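Local atomic coordinates of glutathione peroxidase-like protein (Trypanosoma brucei, PDB entry 2VUP), a protein that probably reduces hydroperoxides, as a tryparedoxin-dependent member of the glutathione peroxidase family. Residues F31-A36 / H129-Y134; L51-V56 / L85-N90; V56-G61 / G94-N99; G65-A70 / F111-P116. One frame throughout, in Å; residues are numbered along the deposited sequence.

Contact 1: F31-A36 / H129-Y134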
loop_
_atom_site.group_PDB
_atom_site.type_symbol
_atom_site.label_atom_id
_atom_site.label_comp_id
_atom_site.label_asym_id
_atom_site.label_seq_id
_atom_site.Cartn_x
_atom_site.Cartn_y
_atom_site.Cartn_z
ATOM N N PHE A 31 9.924 -10.586 2.168
ATOM C CA PHE A 31 10.469 -9.539 1.298
ATOM C C PHE A 31 11.087 -8.375 2.066
ATOM O O PHE A 31 10.678 -8.066 3.185
ATOM C CB PHE A 31 9.404 -9.049 0.307
ATOM C CG PHE A 31 8.873 -10.136 -0.571
ATOM C CD1 PHE A 31 9.567 -10.521 -1.714
ATOM C CD2 PHE A 31 7.700 -10.809 -0.236
ATOM C CE1 PHE A 31 9.097 -11.550 -2.521
ATOM C CE2 PHE A 31 7.216 -11.839 -1.041
ATOM C CZ PHE A 31 7.923 -12.208 -2.190
ATOM N N GLU A 32 12.094 -7.756 1.450
ATOM C CA GLU A 32 12.823 -6.641 2.048
ATOM C C GLU A 32 12.445 -5.358 1.330
ATOM O O GLU A 32 12.475 -5.302 0.101
ATOM C CB GLU A 32 14.330 -6.831 1.896
ATOM C CG GLU A 32 14.891 -8.132 2.437
ATOM C CD GLU A 32 16.278 -8.385 1.894
ATOM O OE1 GLU A 32 17.241 -7.902 2.516
ATOM O OE2 GLU A 32 16.402 -9.021 0.821
ATOM N N VAL A 33 12.097 -4.333 2.096
ATOM C CA VAL A 33 11.764 -3.038 1.510
ATOM C C VAL A 33 12.525 -1.906 2.181
ATOM O O VAL A 33 12.860 -1.981 3.364
ATOM C CB VAL A 33 10.230 -2.741 1.529
ATOM C CG1 VAL A 33 9.476 -3.723 0.621
ATOM C CG2 VAL A 33 9.680 -2.776 2.946
ATOM N N LEU A 34 12.800 -0.868 1.404
ATOM C CA LEU A 34 13.422 0.344 1.900
ATOM C C LEU A 34 12.359 1.378 2.226
ATOM O O LEU A 34 11.402 1.550 1.470
ATOM C CB LEU A 34 14.362 0.929 0.845
ATOM C CG LEU A 34 15.647 0.206 0.457
ATOM C CD1 LEU A 34 16.327 0.976 -0.679
ATOM C CD2 LEU A 34 16.596 0.047 1.653
ATOM N N ASP A 35 12.534 2.068 3.351
ATOM C CA ASP A 35 11.686 3.200 3.681
ATOM C C ASP A 35 12.130 4.436 2.902
ATOM O O ASP A 35 13.141 4.401 2.189
ATOM C CB ASP A 35 11.642 3.447 5.196
ATOM C CG ASP A 35 12.963 3.940 5.766
ATOM O OD1 ASP A 35 13.882 4.295 4.995
ATOM O OD2 ASP A 35 13.071 3.986 7.012
ATOM N N ALA A 36 11.371 5.519 3.036
ATOM C CA ALA A 36 11.635 6.752 2.292
ATOM C C ALA A 36 12.999 7.369 2.615
ATOM O O ALA A 36 13.504 8.197 1.860
ATOM C CB ALA A 36 10.509 7.764 2.519
ATOM N N HIS A 129 9.286 -4.424 -7.945
ATOM C CA HIS A 129 9.701 -4.943 -6.650
ATOM C C HIS A 129 9.174 -6.374 -6.484
ATOM O O HIS A 129 8.032 -6.658 -6.857
ATOM C CB HIS A 129 9.192 -4.032 -5.529
ATOM C CG HIS A 129 9.907 -4.210 -4.229
ATOM N ND1 HIS A 129 9.774 -5.342 -3.454
ATOM C CD2 HIS A 129 10.758 -3.395 -3.560
ATOM C CE1 HIS A 129 10.520 -5.222 -2.371
ATOM N NE2 HIS A 129 11.121 -4.046 -2.406
ATOM N N PRO A 130 10.025 -7.292 -5.973
ATOM C CA PRO A 130 9.606 -8.676 -5.708
ATOM C C PRO A 130 8.320 -8.779 -4.875
ATOM O O PRO A 130 7.473 -9.624 -5.164
ATOM C CB PRO A 130 10.793 -9.255 -4.939
ATOM C CG PRO A 130 11.961 -8.489 -5.435
ATOM C CD PRO A 130 11.456 -7.087 -5.661
ATOM N N LEU A 131 8.180 -7.924 -3.860
ATOM C CA LEU A 131 6.964 -7.887 -3.042
ATOM C C LEU A 131 5.701 -7.606 -3.873
ATOM O O LEU A 131 4.652 -8.216 -3.645
ATOM C CB LEU A 131 7.091 -6.864 -1.910
ATOM C CG LEU A 131 5.805 -6.564 -1.128
ATOM C CD1 LEU A 131 5.408 -7.733 -0.204
ATOM C CD2 LEU A 131 5.924 -5.283 -0.357
ATOM N N TYR A 132 5.800 -6.686 -4.830
ATOM C CA TYR A 132 4.662 -6.421 -5.708
ATOM C C TYR A 132 4.344 -7.581 -6.646
ATOM O O TYR A 132 3.178 -7.906 -6.854
ATOM C CB TYR A 132 4.799 -5.080 -6.450
ATOM C CG TYR A 132 4.056 -3.988 -5.711
ATOM C CD1 TYR A 132 2.731 -3.686 -6.026
ATOM C CD2 TYR A 132 4.659 -3.294 -4.667
ATOM C CE1 TYR A 132 2.033 -2.708 -5.331
ATOM C CE2 TYR A 132 3.963 -2.311 -3.955
ATOM C CZ TYR A 132 2.652 -2.024 -4.296
ATOM O OH TYR A 132 1.968 -1.052 -3.598
ATOM N N GLU A 133 5.373 -8.227 -7.185
ATOM C CA GLU A 133 5.141 -9.394 -8.027
ATOM C C GLU A 133 4.386 -10.495 -7.274
ATOM O O GLU A 133 3.500 -11.144 -7.835
ATOM C CB GLU A 133 6.442 -9.906 -8.643
ATOM C CG GLU A 133 7.075 -8.934 -9.646
ATOM C CD GLU A 133 6.126 -8.520 -10.770
ATOM O OE1 GLU A 133 6.267 -9.043 -11.889
ATOM O OE2 GLU A 133 5.238 -7.670 -10.543
ATOM N N TYR A 134 4.716 -10.668 -5.998
ATOM C CA TYR A 134 4.020 -11.616 -5.125
ATOM C C TYR A 134 2.551 -11.225 -4.844
ATOM O O TYR A 134 1.652 -12.060 -4.954
ATOM C CB TYR A 134 4.805 -11.816 -3.819
ATOM C CG TYR A 134 4.004 -12.493 -2.732
ATOM C CD1 TYR A 134 3.774 -13.877 -2.749
ATOM C CD2 TYR A 134 3.453 -11.749 -1.697
ATOM C CE1 TYR A 134 3.009 -14.485 -1.750
ATOM C CE2 TYR A 134 2.702 -12.345 -0.708
ATOM C CZ TYR A 134 2.479 -13.705 -0.737
ATOM O OH TYR A 134 1.727 -14.261 0.269
HETATM O O HOH W 1 12.094 -1.249 -1.291
#

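Contact 2: L51-V56 / L85-N90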
loop_
_atom_site.group_PDB
_atom_site.type_symbol
_atom_site.label_atom_id
_atom_site.label_comp_id
_atom_site.label_asym_id
_atom_site.label_seq_id
_atom_site.Cartn_x
_atom_site.Cartn_y
_atom_site.Cartn_z
ATOM N N LEU A 51 -2.851 -5.402 7.254
ATOM C CA LEU A 51 -2.318 -4.150 6.697
ATOM C C LEU A 51 -3.003 -3.822 5.371
ATOM O O LEU A 51 -3.526 -4.716 4.693
ATOM C CB LEU A 51 -0.812 -4.260 6.392
ATOM C CG LEU A 51 0.275 -4.893 7.253
ATOM C CD1 LEU A 51 0.170 -6.408 7.288
ATOM C CD2 LEU A 51 1.647 -4.468 6.684
ATOM N N LEU A 52 -2.955 -2.545 4.995
ATOM C CA LEU A 52 -3.339 -2.115 3.656
ATOM C C LEU A 52 -2.157 -1.432 2.960
ATOM O O LEU A 52 -1.625 -0.441 3.450
ATOM C CB LEU A 52 -4.568 -1.196 3.707
ATOM C CG LEU A 52 -5.258 -0.770 2.403
ATOM C CD1 LEU A 52 -5.916 -1.941 1.689
ATOM C CD2 LEU A 52 -6.285 0.309 2.710
ATOM N N ILE A 53 -1.739 -1.982 1.825
ATOM C CA ILE A 53 -0.585 -1.446 1.094
ATOM C C ILE A 53 -0.990 -0.758 -0.212
ATOM O O ILE A 53 -1.507 -1.407 -1.119
ATOM C CB ILE A 53 0.481 -2.545 0.811
ATOM C CG1 ILE A 53 0.918 -3.213 2.128
ATOM C CG2 ILE A 53 1.663 -1.941 0.044
ATOM C CD1 ILE A 53 1.768 -4.468 1.966
ATOM N N TYR A 54 -0.744 0.551 -0.281
ATOM C CA TYR A 54 -0.963 1.366 -1.487
ATOM C C TYR A 54 0.323 1.582 -2.291
ATOM O O TYR A 54 1.423 1.705 -1.725
ATOM C CB TYR A 54 -1.485 2.756 -1.104
ATOM C CG TYR A 54 -2.954 2.848 -0.726
ATOM C CD1 TYR A 54 -3.903 3.279 -1.650
ATOM C CD2 TYR A 54 -3.388 2.526 0.562
ATOM C CE1 TYR A 54 -5.259 3.371 -1.315
ATOM C CE2 TYR A 54 -4.740 2.625 0.917
ATOM C CZ TYR A 54 -5.667 3.045 -0.024
ATOM O OH TYR A 54 -6.996 3.133 0.323
ATOM N N ASN A 55 0.184 1.640 -3.612
ATOM C CA ASN A 55 1.147 2.373 -4.421
ATOM C C ASN A 55 0.557 3.762 -4.626
ATOM O O ASN A 55 -0.637 3.896 -4.924
ATOM C CB ASN A 55 1.494 1.675 -5.754
ATOM C CG ASN A 55 0.275 1.440 -6.653
ATOM O OD1 ASN A 55 -0.573 0.597 -6.364
ATOM N ND2 ASN A 55 0.212 2.165 -7.767
ATOM N N VAL A 56 1.393 4.783 -4.447
ATOM C CA VAL A 56 0.937 6.168 -4.352
ATOM C C VAL A 56 1.605 7.104 -5.369
ATOM O O VAL A 56 2.650 6.782 -5.945
ATOM C CB VAL A 56 1.141 6.750 -2.913
ATOM C CG1 VAL A 56 0.263 6.029 -1.900
ATOM C CG2 VAL A 56 2.610 6.698 -2.488
ATOM N N LEU A 85 0.871 1.021 4.465
ATOM C CA LEU A 85 2.181 1.311 3.882
ATOM C C LEU A 85 1.976 1.930 2.515
ATOM O O LEU A 85 1.170 1.427 1.732
ATOM C CB LEU A 85 3.023 0.043 3.759
ATOM C CG LEU A 85 3.144 -0.833 5.009
ATOM C CD1 LEU A 85 3.924 -2.078 4.680
ATOM C CD2 LEU A 85 3.782 -0.063 6.167
ATOM N N ALA A 86 2.700 3.011 2.235
ATOM C CA ALA A 86 2.613 3.702 0.949
ATOM C C ALA A 86 3.912 3.612 0.160
ATOM O O ALA A 86 4.944 4.112 0.591
ATOM C CB ALA A 86 2.218 5.160 1.144
ATOM N N PHE A 87 3.833 2.975 -1.001
ATOM C CA PHE A 87 4.951 2.845 -1.916
ATOM C C PHE A 87 4.756 3.842 -3.060
ATOM O O PHE A 87 3.852 3.667 -3.902
ATOM C CB PHE A 87 5.030 1.416 -2.466
ATOM C CG PHE A 87 5.487 0.394 -1.463
ATOM C CD1 PHE A 87 6.829 0.038 -1.379
ATOM C CD2 PHE A 87 4.574 -0.226 -0.608
ATOM C CE1 PHE A 87 7.269 -0.931 -0.459
ATOM C CE2 PHE A 87 5.003 -1.188 0.332
ATOM C CZ PHE A 87 6.352 -1.536 0.406
ATOM N N PRO A 88 5.584 4.904 -3.087
ATOM C CA PRO A 88 5.546 5.869 -4.196
ATOM C C PRO A 88 5.989 5.212 -5.501
ATOM O O PRO A 88 6.923 4.404 -5.500
ATOM C CB PRO A 88 6.546 6.954 -3.769
ATOM C CG PRO A 88 6.746 6.751 -2.263
ATOM C CD PRO A 88 6.614 5.255 -2.095
ATOM N N CYS A 89 5.302 5.534 -6.597
ATOM C CA CYS A 89 5.599 4.934 -7.900
ATOM C C CYS A 89 5.318 5.930 -9.022
ATOM O O CYS A 89 4.265 6.576 -9.032
ATOM C CB CYS A 89 4.785 3.649 -8.101
ATOM S SG CYS A 89 5.077 2.799 -9.660
ATOM N N ASN A 90 6.268 6.043 -9.952
ATOM C CA ASN A 90 6.220 7.039 -11.021
ATOM C C ASN A 90 5.903 6.428 -12.403
ATOM O O ASN A 90 6.203 7.032 -13.434
ATOM C CB ASN A 90 7.547 7.824 -11.064
ATOM C CG ASN A 90 7.427 9.166 -11.792
ATOM O OD1 ASN A 90 6.369 9.803 -11.782
ATOM N ND2 ASN A 90 8.521 9.606 -12.413
#

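Contact 3: V56-G61 / G94-N99. Unlike the reference sequence in segment 94-99: Asn99 (reference Thr).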
loop_
_atom_site.group_PDB
_atom_site.type_symbol
_atom_site.label_atom_id
_atom_site.label_comp_id
_atom_site.label_asym_id
_atom_site.label_seq_id
_atom_site.Cartn_x
_atom_site.Cartn_y
_atom_site.Cartn_z
ATOM N N VAL A 56 1.393 4.783 -4.447
ATOM C CA VAL A 56 0.937 6.168 -4.352
ATOM C C VAL A 56 1.605 7.104 -5.369
ATOM O O VAL A 56 2.650 6.782 -5.945
ATOM C CB VAL A 56 1.141 6.750 -2.913
ATOM C CG1 VAL A 56 0.263 6.029 -1.900
ATOM C CG2 VAL A 56 2.610 6.698 -2.488
ATOM N N ALA A 57 0.975 8.259 -5.574
ATOM C CA ALA A 57 1.509 9.336 -6.402
ATOM C C ALA A 57 0.995 10.671 -5.852
ATOM O O ALA A 57 -0.087 10.725 -5.264
ATOM C CB ALA A 57 1.099 9.151 -7.876
ATOM N N SER A 58 1.770 11.737 -6.034
ATOM C CA SER A 58 1.447 13.044 -5.439
ATOM C C SER A 58 0.644 13.952 -6.381
ATOM O O SER A 58 -0.003 14.903 -5.948
ATOM C CB SER A 58 2.731 13.760 -5.002
ATOM O OG SER A 58 3.424 12.998 -4.029
ATOM N N LYS A 59 0.701 13.641 -7.669
ATOM C CA LYS A 59 0.119 14.474 -8.707
ATOM C C LYS A 59 -0.939 13.707 -9.492
ATOM O O LYS A 59 -1.056 13.878 -10.704
ATOM C CB LYS A 59 1.218 14.940 -9.661
ATOM C CG LYS A 59 2.156 16.001 -9.113
ATOM C CD LYS A 59 3.396 16.025 -9.988
ATOM C CE LYS A 59 3.767 17.426 -10.465
ATOM N NZ LYS A 59 4.745 17.335 -11.600
ATOM N N CYS A 60 -1.687 12.852 -8.802
ATOM C CA CYS A 60 -2.701 12.009 -9.433
ATOM C C CYS A 60 -4.090 12.575 -9.147
ATOM O O CYS A 60 -4.275 13.332 -8.190
ATOM C CB CYS A 60 -2.587 10.569 -8.908
ATOM S SG CYS A 60 -3.798 9.381 -9.560
ATOM N N GLY A 61 -5.062 12.212 -9.981
ATOM C CA GLY A 61 -6.463 12.562 -9.724
ATOM C C GLY A 61 -7.033 11.792 -8.540
ATOM O O GLY A 61 -8.056 12.177 -7.961
ATOM N N GLY A 94 3.696 9.440 -14.990
ATOM C CA GLY A 94 4.819 10.133 -14.357
ATOM C C GLY A 94 4.357 11.059 -13.245
ATOM O O GLY A 94 4.860 12.173 -13.102
ATOM N N GLN A 95 3.414 10.580 -12.443
ATOM C CA GLN A 95 2.743 11.420 -11.461
ATOM C C GLN A 95 3.370 11.385 -10.053
ATOM O O GLN A 95 2.810 11.928 -9.102
ATOM C CB GLN A 95 1.233 11.128 -11.477
ATOM C CG GLN A 95 0.583 11.683 -12.769
ATOM C CD GLN A 95 -0.796 11.130 -13.094
ATOM O OE1 GLN A 95 -1.355 10.310 -12.359
ATOM N NE2 GLN A 95 -1.352 11.580 -14.221
ATOM N N GLU A 96 4.548 10.774 -9.944
ATOM C CA GLU A 96 5.368 10.847 -8.722
ATOM C C GLU A 96 6.813 11.257 -9.081
ATOM O O GLU A 96 7.750 10.462 -8.925
ATOM C CB GLU A 96 5.323 9.510 -7.954
ATOM C CG GLU A 96 5.879 9.536 -6.515
ATOM C CD GLU A 96 4.996 10.279 -5.528
ATOM O OE1 GLU A 96 4.884 11.520 -5.640
ATOM O OE2 GLU A 96 4.426 9.626 -4.620
ATOM N N PRO A 97 6.997 12.498 -9.584
ATOM C CA PRO A 97 8.328 12.920 -10.049
ATOM C C PRO A 97 9.312 13.298 -8.933
ATOM O O PRO A 97 10.530 13.175 -9.123
ATOM C CB PRO A 97 8.022 14.148 -10.915
ATOM C CG PRO A 97 6.817 14.736 -10.290
ATOM C CD PRO A 97 5.995 13.566 -9.769
ATOM N N GLY A 98 8.796 13.742 -7.790
ATOM C CA GLY A 98 9.643 14.213 -6.696
ATOM C C GLY A 98 10.410 13.109 -5.991
ATOM O O GLY A 98 10.079 11.917 -6.133
ATOM N N ASN A 99 11.441 13.501 -5.242
ATOM C CA ASN A 99 12.210 12.560 -4.429
ATOM C C ASN A 99 11.465 12.226 -3.140
ATOM O O ASN A 99 10.453 12.860 -2.821
ATOM C CB ASN A 99 13.638 13.082 -4.146
ATOM C CG ASN A 99 13.660 14.363 -3.294
ATOM O OD1 ASN A 99 12.716 14.666 -2.560
ATOM N ND2 ASN A 99 14.751 15.115 -3.392
HETATM O O HOH W 2 2.580 10.652 -2.841
HETATM O O HOH W 3 -4.448 10.963 -12.511
#

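Contact 4: G65-A70 / F111-P116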
loop_
_atom_site.group_PDB
_atom_site.type_symbol
_atom_site.label_atom_id
_atom_site.label_comp_id
_atom_site.label_asym_id
_atom_site.label_seq_id
_atom_site.Cartn_x
_atom_site.Cartn_y
_atom_site.Cartn_z
ATOM N N GLY A 65 -8.400 11.827 -2.711
ATOM C CA GLY A 65 -9.266 10.757 -2.229
ATOM C C GLY A 65 -8.463 9.579 -1.708
ATOM O O GLY A 65 -8.866 8.920 -0.748
ATOM N N GLY A 66 -7.331 9.314 -2.356
ATOM C CA GLY A 66 -6.455 8.205 -1.975
ATOM C C GLY A 66 -5.872 8.384 -0.588
ATOM O O GLY A 66 -6.030 7.523 0.271
ATOM N N TYR A 67 -5.222 9.521 -0.363
ATOM C CA TYR A 67 -4.615 9.794 0.943
ATOM C C TYR A 67 -5.628 9.991 2.071
ATOM O O TYR A 67 -5.325 9.699 3.227
ATOM C CB TYR A 67 -3.626 10.959 0.863
ATOM C CG TYR A 67 -2.228 10.540 0.442
ATOM C CD1 TYR A 67 -1.401 9.828 1.309
ATOM C CD2 TYR A 67 -1.737 10.847 -0.827
ATOM C CE1 TYR A 67 -0.120 9.434 0.921
ATOM C CE2 TYR A 67 -0.456 10.456 -1.224
ATOM C CZ TYR A 67 0.342 9.758 -0.348
ATOM O OH TYR A 67 1.606 9.386 -0.728
ATOM N N GLU A 68 -6.828 10.468 1.732
ATOM C CA GLU A 68 -7.897 10.661 2.717
ATOM C C GLU A 68 -8.451 9.327 3.196
ATOM O O GLU A 68 -8.671 9.138 4.390
ATOM C CB GLU A 68 -9.023 11.545 2.158
ATOM C CG GLU A 68 -8.683 13.032 2.136
ATOM C CD GLU A 68 -9.711 13.889 1.401
ATOM O OE1 GLU A 68 -9.531 15.126 1.385
ATOM O OE2 GLU A 68 -10.685 13.338 0.836
ATOM N N THR A 69 -8.674 8.406 2.261
ATOM C CA THR A 69 -9.117 7.059 2.604
ATOM C C THR A 69 -8.055 6.325 3.430
ATOM O O THR A 69 -8.377 5.720 4.464
ATOM C CB THR A 69 -9.503 6.259 1.346
ATOM O OG1 THR A 69 -10.738 6.769 0.824
ATOM C CG2 THR A 69 -9.672 4.780 1.658
ATOM N N ALA A 70 -6.801 6.394 2.983
ATOM C CA ALA A 70 -5.682 5.733 3.668
ATOM C C ALA A 70 -5.527 6.217 5.112
ATOM O O ALA A 70 -5.407 5.407 6.031
ATOM C CB ALA A 70 -4.391 5.932 2.893
ATOM N N PHE A 111 -2.141 16.082 4.140
ATOM C CA PHE A 111 -3.090 15.048 4.543
ATOM C C PHE A 111 -2.974 14.603 5.990
ATOM O O PHE A 111 -3.879 13.939 6.508
ATOM C CB PHE A 111 -3.004 13.854 3.585
ATOM C CG PHE A 111 -3.184 14.234 2.141
ATOM C CD1 PHE A 111 -4.456 14.479 1.628
ATOM C CD2 PHE A 111 -2.082 14.369 1.302
ATOM C CE1 PHE A 111 -4.630 14.843 0.299
ATOM C CE2 PHE A 111 -2.244 14.734 -0.031
ATOM C CZ PHE A 111 -3.523 14.973 -0.533
ATOM N N LYS A 112 -1.877 14.987 6.642
ATOM C CA LYS A 112 -1.586 14.576 8.021
ATOM C C LYS A 112 -1.463 13.057 8.131
ATOM O O LYS A 112 -1.859 12.453 9.136
ATOM C CB LYS A 112 -2.635 15.131 9.008
ATOM C CG LYS A 112 -2.221 16.408 9.746
ATOM C CD LYS A 112 -1.899 17.559 8.802
ATOM C CE LYS A 112 -1.225 18.708 9.542
ATOM N NZ LYS A 112 -0.324 19.475 8.634
ATOM N N ALA A 113 -0.915 12.452 7.080
ATOM C CA ALA A 113 -0.685 11.015 7.041
ATOM C C ALA A 113 0.531 10.665 7.895
ATOM O O ALA A 113 1.638 11.166 7.667
ATOM C CB ALA A 113 -0.505 10.541 5.604
ATOM N N GLU A 114 0.303 9.815 8.887
ATOM C CA GLU A 114 1.315 9.477 9.878
ATOM C C GLU A 114 1.838 8.054 9.665
ATOM O O GLU A 114 2.759 7.613 10.359
ATOM C CB GLU A 114 0.734 9.633 11.290
ATOM C CG GLU A 114 0.051 10.985 11.536
ATOM C CD GLU A 114 -0.775 11.021 12.819
ATOM O OE1 GLU A 114 -1.780 11.761 12.859
ATOM O OE2 GLU A 114 -0.427 10.315 13.787
ATOM N N PHE A 115 1.244 7.349 8.699
ATOM C CA PHE A 115 1.663 5.995 8.357
ATOM C C PHE A 115 2.998 5.987 7.586
ATOM O O PHE A 115 3.396 7.008 7.023
ATOM C CB PHE A 115 0.548 5.242 7.610
ATOM C CG PHE A 115 -0.017 5.981 6.421
ATOM C CD1 PHE A 115 -1.257 6.607 6.506
ATOM C CD2 PHE A 115 0.677 6.027 5.209
ATOM C CE1 PHE A 115 -1.793 7.283 5.413
ATOM C CE2 PHE A 115 0.152 6.698 4.108
ATOM C CZ PHE A 115 -1.084 7.333 4.211
ATOM N N PRO A 116 3.708 4.843 7.590
ATOM C CA PRO A 116 5.004 4.728 6.913
ATOM C C PRO A 116 4.956 4.948 5.400
ATOM O O PRO A 116 4.166 4.300 4.701
ATOM C CB PRO A 116 5.412 3.283 7.204
ATOM C CG PRO A 116 4.674 2.924 8.439
ATOM C CD PRO A 116 3.352 3.586 8.269
#

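Contact 1: F31-A36 / H129-Y134
Phe31 lays its ring against the first turn of helix 130-138. Because CG stands anti to the residue's own carbonyl carbon (chi1 -59°), the ring reaches across the gap and presents one face to Leu131, whose CA lies 4.0 Å from the ring centroid in a CH-pi contact. Further carbons of the ring are also in contact: Phe31 CD1 meets Pro130 CB at 3.7 Å, CD2 meets Leu131 CD1 at 3.8 Å, and CZ touches Tyr134 CB at 3.5 Å. The rings of Phe31 and Tyr134 are inclined to each other by 35°.

Glu32 takes part through its backbone, its CB being directed away from the helix. Its carbonyl oxygen sits at the edge of the His129 imidazole, in the ring plane, with Glu32 O 3.1 Å from His129 NE2. His129 is the N-cap residue of helix 130-138, and its other ring nitrogen receives a helix N-H: Leu131 N donates to His129 ND1 over 3.1 Å at an angle of 153°, again in the ring plane. The capped helix lies between helix 100-111 and strand 154-157, an addition to the minimal thioredoxin fold, and packs on the central sheet through Tyr132, which rests on Ile53 and Asn55 of strand 51-56.

Val33 continues inward. Its CG1 approaches His129 NE2 to 3.5 Å, the two side chains crossing at about a right angle, and Val33 shares Phe87 of strand 83-88 with Leu131. At Leu34 the link passes through water: Leu34 N donates to a water oxygen 2.8 Å away, which also accepts a weak bond from His129 NE2.

Contact 2: L51-V56 / L85-N90
Ile53 has CG1 anti to its carbonyl carbon (chi1 -56°), which leaves CG2 anti to the backbone N and directed at Phe87. The phenyl group, its CG likewise anti to the carbonyl carbon (chi1 -72°), meets that methyl with an edge, Ile53 CG2 lying 3.4 Å from Phe87 CE2. CG1 of Ile53 runs alongside Leu85, both side chains pointing the same way, and Leu85 CD1 also reaches Leu51 CD2 at 3.9 Å. On this face of the sheet helix 130-138 covers the group, with Tyr132 on Ile53 and Leu131 on Phe87.

The other face carries Tyr54, Val56, Ala86 and Pro88. Here Val56 spreads its two methyls over neighbouring residues: CG1 touches Ala86 CB at 3.7 Å, while CG2 presses tightly on Pro88 CA at 3.5 Å.

Between the faces runs a parallel ladder joining the two strands of a beta-alpha-beta unit whose connecting helix is 63-77. Leu85 bonds twice, its N to Leu52 O and its O to Tyr54 N. Phe87 does the same, with Phe87 N donating almost straight to Tyr54 O (2.8 Å, 176°) and Phe87 O accepting from Val56 N at 2.8 Å. The latter donor stands well above the carbonyl plane. Cys89 N closes the series on Val56 O at 3.0 Å.

Because the donors and acceptors on the 85-90 side belong to Leu85, Phe87 and Cys89, the ladder passes Pro88 without needing an N-H from it: the proline sits in the strand and costs this pairing no bond.

Contact 3: V56-G61 / G94-N99
Ser58 and Glu96 form the polar centre where two loops meet beyond the C-terminal ends of two parallel strands of a thioredoxin fold, one loop following strand 51-56 and the other following strand 83-88. Ser58 OG donates to Glu96 OE1 over 2.6 Å, Glu96 OE1 receiving it on its syn lone pair, and Ser58 N adds a weak bond to the same oxygen. A water then ties the pair from the other oxygen, lying 2.8 Å from both Ser58 OG and Glu96 OE2. The glutamate reaches back because its chain, CG anti to the backbone N, bends at chi2 (71°). Beside it, Lys59 N bonds to Gln95 O at 3.1 Å, in the carbonyl plane, while the aliphatic part of the lysine crosses Pro97, Lys59 CD to Pro97 CD 3.6 Å.

Gln95 extends beyond CG past the carbonyl of Lys59, Gln95 CG being 3.4 Å from Lys59 O, and carries its amide to Cys60, the predicted active-site residue. Trp150 and Asn151 also touch that cysteine, a Gln, Trp and Asn surrounding consistent with the glutathione peroxidase family. In the next shell Asn90 OD1 accepts from Glu96 N, and Lys120 NZ bonds to the carbonyl oxygens of Glu96 and Gly98. Thr63 OG1 hydrogen-bonds with Ala57 O and with Cys60 N. At the far end, one water accepts from Gly61 N at 2.9 Å and donates to Gln95 OE1 at 3.2 Å.

Contact 4: G65-A70 / F111-P116
Ala70, whose methyl meets Phe115, is fixed in helix 63-77 by the bond from its backbone N to Gly66 O, 3.0 Å long. One turn back on the same side of the helix, Tyr67 carries the greater part of the packing, and the contacts across to 111-116 are apolar.

Tyr67 CB stands over one face of the Phe111 ring, offset toward the rim, in a CH-pi contact 3.7 Å from the centroid. The tyrosine ring lies nearly parallel to that phenyl, at 19°, but is slid so far along it that the two barely overlap, with centroids 5.1 Å apart. Phe115 comes from another direction: its CZ and Tyr67 CD1, 3.8 Å apart, each lie near the plane of the other ring, an edge-against-edge meeting. With chi1 at 52°, CG of Phe115 is turned between its backbone N and carbonyl carbon, and the same CZ reaches Ala70 CB at 3.8 Å. Ala113 CB faces Tyr67 CD1 more loosely, at 4.4 Å.

Val107 of helix 100-111 also touches Tyr67, and Phe115 rests on Val84 and Ala86 of the edge strand, so the aromatic cluster fills the angle between helices and sheet. The chain leaving helix 100-111 thus packs on helix 63-77, the connecting helix of the beta-alpha-beta unit of a thioredoxin fold. That helix follows the loop of the predicted active-site Cys60, which lies about 8 Å, side chain to side chain, from Tyr67.

From the N terminus, the chain first lays down 31-36, whose partner 129-134 arrives late, so contact 1 closes the widest loop and the other three nest inside it. Contact 2 opens next at 51-56 and closes at 85-90, completing the beta-alpha-beta unit. Before it closes, contact 3 starts at Val56, which both share, and contact 4 starts on helix 63-77. Their partners, 94-99 and 111-116, come after strand 83-88, so contacts 2, 3 and 4 all cross one another. The strand pair of contact 2 is the hub, touching contacts 1, 3 and 4, the last where Val56 meets Tyr67. Contacts 1 and 4 lie on opposite sides of the chain's centre.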